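Long-range contacts in sister chromatid cohesion protein (Chaetomium thermophilum, PDB 5T8V), which probably loads cohesin onto chromatin, the chain here being the HEAT-repeat C-terminal fragment of the loader Scc2: residues A[17-22]-A[66-71]; A[377-382]-A[425-430]; A[921-926]-A[980-985]. One frame throughout, in Å; residues are numbered along the deposited sequence.

How the contacts relate
From the N terminus, contact 1 closes first, bringing 66-71 back against 17-22 across a connection that contains a two-stranded antiparallel hairpin. Contact 2 then joins 377-382 to 425-430 with helix 402-414 between them, and contact 3 joins 921-926 to 980-985 with helix 940-960 between them. The three are strictly in series: each closes before the next opens, so none nests in or crosses another. Contacts 1 and 2 lie on the same side of the chain's centre, their own centres about 45 Å apart. Contact 3 lies on the opposite side, its centre about 128 Å from that of contact 1. Each therefore ties neighbouring helices locally along an extended helical chain.

Contact 1. Residues A[17-22]-A[66-71]; sequences LHELKA and LKKTIE
Leu20 of helix 9-36 faces Leu66 and Thr69 of helix 56-71, and these three side chains carry an antiparallel helix pair near the N-terminal end of this HEAT-repeat fragment. The two short segments run at 150° to one another, with axes 9.3 Å apart. Leu20 provides the main bump. Its CG stands anti to the backbone N (chi1 179°), which directs CG toward the facing helix, so that CD1 reaches across. There CD1 meets CD2 of Leu66 at 3.5 Å, the two leucines crossing at a slant, and it also lies over the start of the facing segment, 3.4 Å from the backbone N of Leu66. The CB of Leu66 is directed away from helix 9-36, but its chain turns back so that CG and CD2 close on the same methyl.

Thr69 is split between two tasks. CG2 is its apolar branch and rests 4.1 Å from Leu20 CD1, while Leu20 CB touches the same methyl. A first torsion of 57° sets OG1, the other branch, between the backbone N and the carbonyl carbon, from where it bonds to Leu66 O of its own helix at 2.5 Å. That carbonyl is gripped twice, since Ile70 N also donates to it. With an alanine in this place, CG2 and OG1 would be gone, which would probably open a gap beside Leu20 CD1 and leave Leu66 O with its backbone donor alone.

Phe75 packs on Leu66 and Thr69, and Thr132 and Arg135 of helix 120-136 also touch Leu66, so a third helix adjoins helix 56-71. On the exposed flank the chemistry changes to charge. Extended beyond CG, Glu19 and Lys68 lean together from opposite helices in a long salt bridge, with Glu19 OE1 lying 3.7 Å from Lys68 NZ.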
ATOM      1  N   LEU A  17       3.777  24.677 -70.853  1.00 47.15           N
ATOM      2  CA  LEU A  17       2.932  25.716 -71.432  1.00 47.72           C
ATOM      3  C   LEU A  17       2.290  25.243 -72.728  1.00 49.02           C
ATOM      4  O   LEU A  17       1.074  25.364 -72.912  1.00 48.49           O
ATOM      5  CB  LEU A  17       3.752  26.984 -71.674  1.00 50.54           C
ATOM      6  CG  LEU A  17       2.986  28.171 -72.264  1.00 51.75           C
ATOM      7  CD1 LEU A  17       2.027  28.761 -71.239  1.00 49.70           C
ATOM      8  CD2 LEU A  17       3.947  29.229 -72.777  1.00 54.17           C
ATOM      9  N   HIS A  18       3.093  24.701 -73.648  1.00 53.67           N
ATOM     10  CA  HIS A  18       2.549  24.286 -74.938  1.00 55.49           C
ATOM     11  C   HIS A  18       1.590  23.112 -74.787  1.00 53.96           C
ATOM     12  O   HIS A  18       0.592  23.024 -75.512  1.00 53.77           O
ATOM     13  CB  HIS A  18       3.686  23.938 -75.898  1.00 58.48           C
ATOM     14  CG  HIS A  18       4.365  25.136 -76.485  1.00 62.37           C
ATOM     15  ND1 HIS A  18       3.862  26.414 -76.356  1.00 63.31           N
ATOM     16  CD2 HIS A  18       5.507  25.254 -77.205  1.00 66.14           C
ATOM     17  CE1 HIS A  18       4.664  27.265 -76.971  1.00 66.41           C
ATOM     18  NE2 HIS A  18       5.669  26.587 -77.494  1.00 68.34           N
ATOM     19  N   GLU A  19       1.870  22.201 -73.854  1.00 57.90           N
ATOM     20  CA  GLU A  19       0.962  21.083 -73.617  1.00 56.85           C
ATOM     21  C   GLU A  19      -0.381  21.579 -73.098  1.00 54.86           C
ATOM     22  O   GLU A  19      -1.441  21.173 -73.593  1.00 54.22           O
ATOM     23  CB  GLU A  19       1.593  20.094 -72.636  1.00 56.19           C
ATOM     24  CG  GLU A  19       2.733  19.276 -73.226  1.00 59.25           C
ATOM     25  CD  GLU A  19       3.363  18.332 -72.218  1.00 58.87           C
ATOM     26  OE1 GLU A  19       3.036  18.436 -71.016  1.00 56.70           O
ATOM     27  OE2 GLU A  19       4.185  17.486 -72.627  1.00 60.88           O
ATOM     28  N   LEU A  20      -0.359  22.471 -72.103  1.00 54.91           N
ATOM     29  CA  LEU A  20      -1.610  23.005 -71.580  1.00 52.93           C
ATOM     30  C   LEU A  20      -2.357  23.799 -72.643  1.00 54.49           C
ATOM     31  O   LEU A  20      -3.589  23.756 -72.702  1.00 53.00           O
ATOM     32  CB  LEU A  20      -1.353  23.878 -70.354  1.00 51.98           C
ATOM     33  CG  LEU A  20      -2.641  24.475 -69.777  1.00 51.52           C
ATOM     34  CD1 LEU A  20      -2.688  24.326 -68.273  1.00 50.13           C
ATOM     35  CD2 LEU A  20      -2.787  25.940 -70.171  1.00 52.51           C
ATOM     36  N   LYS A  21      -1.636  24.544 -73.481  1.00 58.11           N
ATOM     37  CA  LYS A  21      -2.294  25.275 -74.559  1.00 60.67           C
ATOM     38  C   LYS A  21      -2.983  24.315 -75.519  1.00 61.05           C
ATOM     39  O   LYS A  21      -4.156  24.497 -75.867  1.00 61.41           O
ATOM     40  CB  LYS A  21      -1.283  26.149 -75.304  1.00 63.49           C
ATOM     41  CG  LYS A  21      -0.877  27.412 -74.557  1.00 63.79           C
ATOM     42  CD  LYS A  21      -0.277  28.448 -75.500  1.00 68.02           C
ATOM     43  CE  LYS A  21       0.154  29.698 -74.750  1.00 69.19           C
ATOM     44  NZ  LYS A  21       0.339  30.873 -75.651  1.00 72.79           N
ATOM     45  N   ALA A  22      -2.268  23.274 -75.951  1.00 44.22           N
ATOM     46  CA  ALA A  22      -2.840  22.303 -76.877  1.00 43.95           C
ATOM     47  C   ALA A  22      -4.084  21.654 -76.283  1.00 41.66           C
ATOM     48  O   ALA A  22      -5.169  21.692 -76.879  1.00 42.56           O
ATOM     49  CB  ALA A  22      -1.795  21.245 -77.234  1.00 44.19           C
ATOM     50  N   LEU A  66      -2.402  22.436 -65.502  1.00 32.93           N
ATOM     51  CA  LEU A  66      -2.360  23.691 -64.759  1.00 32.57           C
ATOM     52  C   LEU A  66      -1.351  23.619 -63.619  1.00 32.08           C
ATOM     53  O   LEU A  66      -0.562  24.549 -63.410  1.00 32.42           O
ATOM     54  CB  LEU A  66      -3.753  24.026 -64.224  1.00 31.29           C
ATOM     55  CG  LEU A  66      -4.790  24.460 -65.262  1.00 31.26           C
ATOM     56  CD1 LEU A  66      -6.188  24.379 -64.674  1.00 30.32           C
ATOM     57  CD2 LEU A  66      -4.505  25.868 -65.749  1.00 32.47           C
ATOM     58  N   LYS A  67      -1.366  22.519 -62.861  1.00 32.26           N
ATOM     59  CA  LYS A  67      -0.390  22.354 -61.788  1.00 33.60           C
ATOM     60  C   LYS A  67       1.032  22.386 -62.334  1.00 35.69           C
ATOM     61  O   LYS A  67       1.927  22.982 -61.721  1.00 36.37           O
ATOM     62  CB  LYS A  67      -0.653  21.051 -61.034  1.00 33.17           C
ATOM     63  CG  LYS A  67       0.473  20.628 -60.102  1.00 34.84           C
ATOM     64  CD  LYS A  67      -0.020  19.634 -59.060  1.00 35.34           C
ATOM     65  CE  LYS A  67       1.100  18.751 -58.537  1.00 37.89           C
ATOM     66  NZ  LYS A  67       1.444  17.656 -59.493  1.00 40.14           N
ATOM     67  N   LYS A  68       1.259  21.757 -63.489  1.00 43.03           N
ATOM     68  CA  LYS A  68       2.576  21.837 -64.117  1.00 45.45           C
ATOM     69  C   LYS A  68       2.968  23.287 -64.382  1.00 45.06           C
ATOM     70  O   LYS A  68       4.083  23.709 -64.053  1.00 45.75           O
ATOM     71  CB  LYS A  68       2.597  21.032 -65.416  1.00 47.96           C
ATOM     72  CG  LYS A  68       2.993  19.575 -65.245  1.00 49.33           C
ATOM     73  CD  LYS A  68       3.134  18.887 -66.596  1.00 52.71           C
ATOM     74  CE  LYS A  68       3.475  17.413 -66.449  1.00 53.80           C
ATOM     75  NZ  LYS A  68       3.618  16.741 -67.771  1.00 55.77           N
ATOM     76  N   THR A  69       2.064  24.069 -64.978  1.00 40.03           N
ATOM     77  CA  THR A  69       2.398  25.457 -65.292  1.00 41.63           C
ATOM     78  C   THR A  69       2.664  26.265 -64.027  1.00 41.33           C
ATOM     79  O   THR A  69       3.528  27.149 -64.019  1.00 42.74           O
ATOM     80  CB  THR A  69       1.279  26.108 -66.107  1.00 42.00           C
ATOM     81  OG1 THR A  69       0.043  26.021 -65.386  1.00 40.82           O
ATOM     82  CG2 THR A  69       1.133  25.427 -67.461  1.00 43.17           C
ATOM     83  N   ILE A  70       1.931  25.981 -62.949  1.00 31.66           N
ATOM     84  CA  ILE A  70       2.119  26.730 -61.708  1.00 31.00           C
ATOM     85  C   ILE A  70       3.473  26.403 -61.090  1.00 31.20           C
ATOM     86  O   ILE A  70       4.231  27.301 -60.704  1.00 31.48           O
ATOM     87  CB  ILE A  70       0.961  26.449 -60.731  1.00 28.92           C
ATOM     88  CG1 ILE A  70      -0.294  27.201 -61.181  1.00 29.86           C
ATOM     89  CG2 ILE A  70       1.327  26.861 -59.300  1.00 27.45           C
ATOM     90  CD1 ILE A  70      -1.555  26.840 -60.411  1.00 28.76           C
ATOM     91  N   GLU A  71       3.804  25.113 -60.990  1.00 45.09           N
ATOM     92  CA  GLU A  71       5.045  24.728 -60.324  1.00 47.83           C
ATOM     93  C   GLU A  71       6.277  25.191 -61.093  1.00 50.50           C
ATOM     94  O   GLU A  71       7.339  25.386 -60.490  1.00 51.01           O
ATOM     95  CB  GLU A  71       5.083  23.216 -60.117  1.00 49.30           C
ATOM     96  CG  GLU A  71       4.177  22.737 -58.996  1.00 50.10           C
ATOM     97  CD  GLU A  71       4.272  21.242 -58.765  1.00 52.80           C
ATOM     98  OE1 GLU A  71       4.923  20.553 -59.580  1.00 54.82           O
ATOM     99  OE2 GLU A  71       3.697  20.757 -57.768  1.00 52.73           O
TER

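Contact 2. Residues A[377-382]-A[425-430]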
ATOM      1  N   ASN A 377       1.246  27.102 -25.788  1.00 14.36           N
ATOM      2  CA  ASN A 377      -0.055  27.754 -25.666  1.00 15.01           C
ATOM      3  C   ASN A 377      -1.176  26.842 -26.154  1.00 15.63           C
ATOM      4  O   ASN A 377      -2.223  26.724 -25.505  1.00 16.89           O
ATOM      5  CB  ASN A 377      -0.062  29.070 -26.446  1.00 15.07           C
ATOM      6  CG  ASN A 377       0.691  30.173 -25.735  1.00 15.45           C
ATOM      7  OD1 ASN A 377       0.957  30.090 -24.538  1.00 16.13           O
ATOM      8  ND2 ASN A 377       1.031  31.223 -26.472  1.00 15.79           N
ATOM      9  N   ASN A 378      -0.979  26.195 -27.304  1.00 16.58           N
ATOM     10  CA  ASN A 378      -1.995  25.284 -27.820  1.00 17.04           C
ATOM     11  C   ASN A 378      -2.178  24.090 -26.888  1.00 17.46           C
ATOM     12  O   ASN A 378      -3.305  23.757 -26.481  1.00 19.57           O
ATOM     13  CB  ASN A 378      -1.606  24.821 -29.225  1.00 16.30           C
ATOM     14  CG  ASN A 378      -1.403  25.980 -30.185  1.00 15.49           C
ATOM     15  OD1 ASN A 378      -2.052  27.019 -30.073  1.00 15.35           O
ATOM     16  ND2 ASN A 378      -0.495  25.805 -31.135  1.00 15.65           N
ATOM     17  N   ALA A 379      -1.067  23.435 -26.532  1.00 11.44           N
ATOM     18  CA  ALA A 379      -1.139  22.318 -25.599  1.00 11.22           C
ATOM     19  C   ALA A 379      -1.893  22.711 -24.336  1.00 11.94           C
ATOM     20  O   ALA A 379      -2.710  21.938 -23.819  1.00 12.32           O
ATOM     21  CB  ALA A 379       0.269  21.835 -25.258  1.00 10.45           C
ATOM     22  N   SER A 380      -1.654  23.928 -23.842  1.00 12.32           N
ATOM     23  CA  SER A 380      -2.332  24.377 -22.633  1.00 13.22           C
ATOM     24  C   SER A 380      -3.813  24.626 -22.883  1.00 14.16           C
ATOM     25  O   SER A 380      -4.629  24.386 -21.990  1.00 14.93           O
ATOM     26  CB  SER A 380      -1.669  25.636 -22.083  1.00 13.62           C
ATOM     27  OG  SER A 380      -1.916  26.747 -22.921  1.00 15.23           O
ATOM     28  N   TYR A 381      -4.186  25.113 -24.071  1.00 14.29           N
ATOM     29  CA  TYR A 381      -5.604  25.153 -24.425  1.00 15.90           C
ATOM     30  C   TYR A 381      -6.238  23.785 -24.210  1.00 16.11           C
ATOM     31  O   TYR A 381      -7.243  23.645 -23.496  1.00 16.76           O
ATOM     32  CB  TYR A 381      -5.790  25.595 -25.881  1.00 16.20           C
ATOM     33  CG  TYR A 381      -5.359  27.013 -26.203  1.00 18.77           C
ATOM     34  CD1 TYR A 381      -5.358  28.005 -25.233  1.00 20.70           C
ATOM     35  CD2 TYR A 381      -4.963  27.361 -27.490  1.00 18.64           C
ATOM     36  CE1 TYR A 381      -4.969  29.302 -25.535  1.00 20.70           C
ATOM     37  CE2 TYR A 381      -4.570  28.651 -27.798  1.00 18.32           C
ATOM     38  CZ  TYR A 381      -4.575  29.617 -26.819  1.00 18.77           C
ATOM     39  OH  TYR A 381      -4.185  30.901 -27.121  1.00 18.45           O
ATOM     40  N   VAL A 382      -5.634  22.752 -24.803  1.00 14.44           N
ATOM     41  CA  VAL A 382      -6.185  21.402 -24.684  1.00 14.63           C
ATOM     42  C   VAL A 382      -6.301  21.000 -23.215  1.00 14.95           C
ATOM     43  O   VAL A 382      -7.391  20.683 -22.717  1.00 16.02           O
ATOM     44  CB  VAL A 382      -5.322  20.400 -25.470  1.00 13.90           C
ATOM     45  CG1 VAL A 382      -5.889  18.991 -25.349  1.00 14.30           C
ATOM     46  CG2 VAL A 382      -5.222  20.809 -26.933  1.00 13.80           C
ATOM     47  N   GLU A 425       4.671  14.292 -25.505  1.00  8.63           N
ATOM     48  CA  GLU A 425       5.435  14.671 -24.325  1.00  8.51           C
ATOM     49  C   GLU A 425       5.048  16.056 -23.833  1.00  8.95           C
ATOM     50  O   GLU A 425       5.152  16.332 -22.635  1.00 11.11           O
ATOM     51  CB  GLU A 425       6.935  14.613 -24.622  1.00  8.26           C
ATOM     52  CG  GLU A 425       7.831  14.995 -23.439  1.00  9.72           C
ATOM     53  CD  GLU A 425       8.014  16.495 -23.286  1.00 11.27           C
ATOM     54  OE1 GLU A 425       7.777  17.232 -24.268  1.00 13.51           O
ATOM     55  OE2 GLU A 425       8.388  16.939 -22.178  1.00 10.42           O
ATOM     56  N   LEU A 426       4.612  16.940 -24.729  1.00  9.84           N
ATOM     57  CA  LEU A 426       4.245  18.290 -24.316  1.00 12.01           C
ATOM     58  C   LEU A 426       2.892  18.299 -23.613  1.00 10.53           C
ATOM     59  O   LEU A 426       2.743  18.887 -22.532  1.00 10.77           O
ATOM     60  CB  LEU A 426       4.233  19.219 -25.532  1.00  8.59           C
ATOM     61  CG  LEU A 426       3.818  20.671 -25.287  1.00 10.65           C
ATOM     62  CD1 LEU A 426       4.627  21.301 -24.167  1.00  9.16           C
ATOM     63  CD2 LEU A 426       3.974  21.470 -26.569  1.00  9.03           C
ATOM     64  N   LEU A 427       1.897  17.641 -24.210  1.00  9.53           N
ATOM     65  CA  LEU A 427       0.593  17.524 -23.569  1.00 10.19           C
ATOM     66  C   LEU A 427       0.711  16.817 -22.225  1.00 10.44           C
ATOM     67  O   LEU A 427       0.168  17.278 -21.214  1.00 15.04           O
ATOM     68  CB  LEU A 427      -0.367  16.778 -24.494  1.00 10.54           C
ATOM     69  CG  LEU A 427      -0.757  17.532 -25.766  1.00 10.62           C
ATOM     70  CD1 LEU A 427      -1.282  16.576 -26.815  1.00 10.98           C
ATOM     71  CD2 LEU A 427      -1.798  18.590 -25.446  1.00 11.70           C
ATOM     72  N   LEU A 428       1.434  15.694 -22.197  1.00 14.23           N
ATOM     73  CA  LEU A 428       1.635  14.969 -20.946  1.00 13.96           C
ATOM     74  C   LEU A 428       2.430  15.793 -19.944  1.00 13.38           C
ATOM     75  O   LEU A 428       2.200  15.688 -18.735  1.00 14.15           O
ATOM     76  CB  LEU A 428       2.345  13.645 -21.220  1.00 13.14           C
ATOM     77  CG  LEU A 428       1.524  12.579 -21.943  1.00 13.26           C
ATOM     78  CD1 LEU A 428       2.431  11.468 -22.455  1.00 13.09           C
ATOM     79  CD2 LEU A 428       0.459  12.014 -21.021  1.00 14.28           C
ATOM     80  N   ARG A 429       3.374  16.606 -20.420  1.00 14.83           N
ATOM     81  CA  ARG A 429       4.159  17.446 -19.521  1.00 14.88           C
ATOM     82  C   ARG A 429       3.273  18.464 -18.819  1.00 15.82           C
ATOM     83  O   ARG A 429       3.301  18.589 -17.589  1.00 16.23           O
ATOM     84  CB  ARG A 429       5.270  18.153 -20.296  1.00 15.17           C
ATOM     85  CG  ARG A 429       6.208  18.985 -19.430  1.00 17.15           C
ATOM     86  CD  ARG A 429       6.739  20.193 -20.187  1.00 17.10           C
ATOM     87  NE  ARG A 429       7.425  19.815 -21.419  1.00 17.50           N
ATOM     88  CZ  ARG A 429       7.841  20.680 -22.337  1.00 16.80           C
ATOM     89  NH1 ARG A 429       7.642  21.980 -22.173  1.00 15.82           N
ATOM     90  NH2 ARG A 429       8.455  20.243 -23.427  1.00 16.74           N
ATOM     91  N   LEU A 430       2.479  19.212 -19.589  1.00 11.43           N
ATOM     92  CA  LEU A 430       1.615  20.215 -18.977  1.00 12.19           C
ATOM     93  C   LEU A 430       0.564  19.564 -18.088  1.00 13.77           C
ATOM     94  O   LEU A 430       0.255  20.072 -17.001  1.00 15.10           O
ATOM     95  CB  LEU A 430       0.960  21.069 -20.060  1.00 11.89           C
ATOM     96  CG  LEU A 430       1.938  21.807 -20.975  1.00 11.50           C
ATOM     97  CD1 LEU A 430       1.182  22.586 -22.027  1.00 13.27           C
ATOM     98  CD2 LEU A 430       2.845  22.732 -20.185  1.00 11.36           C
TER
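Ala379 CB is the bump at the middle of this crossing of helices 357-391 and 423-440 in the alpha-helical HEAT-repeat solenoid, and the hollow that takes it is walled by Leu426, Leu427 and Leu430. The methyl lies 3.7 Å from Leu426 CG and 3.4 Å from Leu430 CD1. With so small a side chain at the centre, the backbones come close: the CA atoms of Ala379 and Leu427 are 5.5 Å apart, where the segments cross at 58°.

The second bump goes the other way. Leu427 CD2 enters the groove between Ala379 and Val382, 3.8 Å from Ala379 CA and 4.0 Å from Val382 CB. Its first torsion (chi1 -68°) keeps CG beside the backbone N, and the branch beyond swings toward helix 357-391. Leu430 CD1 closes the far side, reaching over the backbone to within 3.6 Å of Ser380 N. Met311 and Val314 of helix 305-315 also press on Leu427.

Polar groups nearby are bonded within their own helices: Ser380 OG donates to Asn377 O, and Arg429 holds Glu425 side-on through NE and NH2. The side chains that meet across the contact do so carbon to carbon, which suggests that complementary shape and burial, rather than directional bonds, probably set how they fit here.

Contact 3. Residues A[921-926]-A[980-985]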
ATOM      1  N   LEU A 921      17.086 -29.388  39.085  1.00 39.15           N
ATOM      2  CA  LEU A 921      17.371 -30.716  38.554  1.00 39.06           C
ATOM      3  C   LEU A 921      17.011 -31.800  39.562  1.00 38.16           C
ATOM      4  O   LEU A 921      16.550 -32.882  39.178  1.00 37.96           O
ATOM      5  CB  LEU A 921      18.844 -30.816  38.157  1.00 40.04           C
ATOM      6  CG  LEU A 921      19.338 -32.147  37.581  1.00 40.31           C
ATOM      7  CD1 LEU A 921      18.370 -32.697  36.551  1.00 40.13           C
ATOM      8  CD2 LEU A 921      20.708 -31.967  36.938  1.00 41.74           C
ATOM      9  N   LEU A 922      17.204 -31.523  40.857  1.00 50.60           N
ATOM     10  CA  LEU A 922      16.784 -32.474  41.878  1.00 48.22           C
ATOM     11  C   LEU A 922      15.320 -32.855  41.702  1.00 48.34           C
ATOM     12  O   LEU A 922      14.918 -33.973  42.048  1.00 48.60           O
ATOM     13  CB  LEU A 922      17.005 -31.907  43.279  1.00 47.02           C
ATOM     14  CG  LEU A 922      16.543 -32.842  44.406  1.00 46.30           C
ATOM     15  CD1 LEU A 922      17.157 -34.235  44.290  1.00 46.28           C
ATOM     16  CD2 LEU A 922      16.872 -32.238  45.751  1.00 47.05           C
ATOM     17  N   ASP A 923      14.510 -31.936  41.173  1.00 45.70           N
ATOM     18  CA  ASP A 923      13.099 -32.224  40.946  1.00 45.63           C
ATOM     19  C   ASP A 923      12.926 -33.346  39.928  1.00 46.21           C
ATOM     20  O   ASP A 923      12.335 -34.394  40.224  1.00 46.68           O
ATOM     21  CB  ASP A 923      12.390 -30.945  40.488  1.00 45.84           C
ATOM     22  CG  ASP A 923      10.884 -31.027  40.618  1.00 45.31           C
ATOM     23  OD1 ASP A 923      10.286 -31.959  40.045  1.00 45.78           O
ATOM     24  OD2 ASP A 923      10.299 -30.157  41.297  1.00 44.72           O
ATOM     25  N   ASP A 924      13.453 -33.150  38.720  1.00 59.76           N
ATOM     26  CA  ASP A 924      13.270 -34.142  37.668  1.00 60.27           C
ATOM     27  C   ASP A 924      13.954 -35.459  38.019  1.00 59.88           C
ATOM     28  O   ASP A 924      13.441 -36.536  37.690  1.00 60.77           O
ATOM     29  CB  ASP A 924      13.797 -33.599  36.341  1.00 60.70           C
ATOM     30  CG  ASP A 924      13.060 -32.351  35.890  1.00 62.46           C
ATOM     31  OD1 ASP A 924      11.928 -32.482  35.382  1.00 62.08           O
ATOM     32  OD2 ASP A 924      13.612 -31.242  36.043  1.00 64.34           O
ATOM     33  N   VAL A 925      15.107 -35.404  38.692  1.00 46.03           N
ATOM     34  CA  VAL A 925      15.798 -36.647  39.033  1.00 45.42           C
ATOM     35  C   VAL A 925      15.051 -37.392  40.131  1.00 44.49           C
ATOM     36  O   VAL A 925      15.019 -38.627  40.147  1.00 45.37           O
ATOM     37  CB  VAL A 925      17.260 -36.379  39.435  1.00 46.27           C
ATOM     38  CG1 VAL A 925      17.321 -35.572  40.688  1.00 46.61           C
ATOM     39  CG2 VAL A 925      17.997 -37.683  39.624  1.00 46.70           C
ATOM     40  N   MET A 926      14.459 -36.663  41.080  1.00 41.41           N
ATOM     41  CA  MET A 926      13.662 -37.319  42.112  1.00 40.86           C
ATOM     42  C   MET A 926      12.431 -37.974  41.499  1.00 40.75           C
ATOM     43  O   MET A 926      12.101 -39.125  41.816  1.00 40.87           O
ATOM     44  CB  MET A 926      13.261 -36.312  43.191  1.00 41.10           C
ATOM     45  CG  MET A 926      12.494 -36.923  44.362  1.00 42.45           C
ATOM     46  SD  MET A 926      13.464 -38.118  45.313  1.00 43.76           S
ATOM     47  CE  MET A 926      14.601 -37.028  46.174  1.00 43.63           C
ATOM     48  N   VAL A 980      14.208 -34.229  51.658  1.00 37.20           N
ATOM     49  CA  VAL A 980      12.939 -34.645  52.251  1.00 37.53           C
ATOM     50  C   VAL A 980      11.771 -34.004  51.513  1.00 37.15           C
ATOM     51  O   VAL A 980      10.767 -34.663  51.214  1.00 37.48           O
ATOM     52  CB  VAL A 980      12.916 -34.301  53.752  1.00 38.04           C
ATOM     53  CG1 VAL A 980      11.556 -34.638  54.364  1.00 38.64           C
ATOM     54  CG2 VAL A 980      14.023 -35.042  54.483  1.00 38.73           C
ATOM     55  N   GLY A 981      11.884 -32.713  51.202  1.00 41.18           N
ATOM     56  CA  GLY A 981      10.773 -32.011  50.581  1.00 41.58           C
ATOM     57  C   GLY A 981      10.469 -32.528  49.189  1.00 41.11           C
ATOM     58  O   GLY A 981       9.310 -32.789  48.850  1.00 41.77           O
ATOM     59  N   MET A 982      11.504 -32.680  48.361  1.00 51.65           N
ATOM     60  CA  MET A 982      11.291 -33.215  47.021  1.00 51.37           C
ATOM     61  C   MET A 982      10.737 -34.632  47.080  1.00 51.38           C
ATOM     62  O   MET A 982       9.813 -34.981  46.334  1.00 51.95           O
ATOM     63  CB  MET A 982      12.602 -33.179  46.234  1.00 51.63           C
ATOM     64  CG  MET A 982      13.153 -31.778  45.997  1.00 52.72           C
ATOM     65  SD  MET A 982      11.941 -30.622  45.320  1.00 54.82           S
ATOM     66  CE  MET A 982      11.182 -31.613  44.050  1.00 54.60           C
ATOM     67  N   ALA A 983      11.288 -35.463  47.968  1.00 42.63           N
ATOM     68  CA  ALA A 983      10.762 -36.811  48.146  1.00 42.76           C
ATOM     69  C   ALA A 983       9.271 -36.769  48.452  1.00 44.40           C
ATOM     70  O   ALA A 983       8.473 -37.465  47.815  1.00 44.83           O
ATOM     71  CB  ALA A 983      11.525 -37.526  49.261  1.00 42.54           C
ATOM     72  N   GLY A 984       8.876 -35.943  49.422  1.00 40.38           N
ATOM     73  CA  GLY A 984       7.463 -35.786  49.717  1.00 42.15           C
ATOM     74  C   GLY A 984       6.664 -35.297  48.526  1.00 42.42           C
ATOM     75  O   GLY A 984       5.487 -35.638  48.381  1.00 44.14           O
ATOM     76  N   LYS A 985       7.289 -34.502  47.655  1.00 39.65           N
ATOM     77  CA  LYS A 985       6.579 -33.976  46.493  1.00 40.85           C
ATOM     78  C   LYS A 985       6.281 -35.077  45.484  1.00 42.48           C
ATOM     79  O   LYS A 985       5.154 -35.184  44.985  1.00 43.78           O
ATOM     80  CB  LYS A 985       7.392 -32.859  45.837  1.00 39.53           C
ATOM     81  CG  LYS A 985       6.739 -32.281  44.585  1.00 39.90           C
ATOM     82  CD  LYS A 985       7.501 -31.077  44.058  1.00 39.19           C
ATOM     83  CE  LYS A 985       6.876 -30.527  42.785  1.00 39.62           C
ATOM     84  NZ  LYS A 985       7.103 -29.060  42.638  1.00 39.89           N
TER
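Two helices of the alpha-helical solenoid, 919-935 and 969-986, meet here through Met982, which packs against Leu922, Asp923 and Met926. The helices are broadly co-directional, their short segments inclined at 45° with axes 9.7 Å apart. Met982 does most of the filling. Its CG lies 3.8 Å from Leu922 CD2, and bends at chi2 and chi3 then carry the CE methyl to the carboxylate of Asp923, the two side chains crossing at about a right angle. From the next turn Met926 folds over the Met982 backbone, its CG 3.9 Å from Met982 O, while its CE reaches Ala983 CB at 4.4 Å.

Asp923 CG is anti to the backbone N (chi1 -163°), which turns OD2 toward the facing helix. Lys985, fully extended, passes this oxygen with CD and CE before NZ forms a long salt bridge to OD2 at 3.6 Å. A weak hydrogen bond links OD1 to His986 NE2.

Other helices pack around the pair. Helix 1026-1042 lays Leu1038 on Met982 and Lys985, helix 940-960 places Val946 against Ala983, and helix 878-891 backs the far side of 919-935, where Arg882 and Arg889 form salt bridges with Asp924.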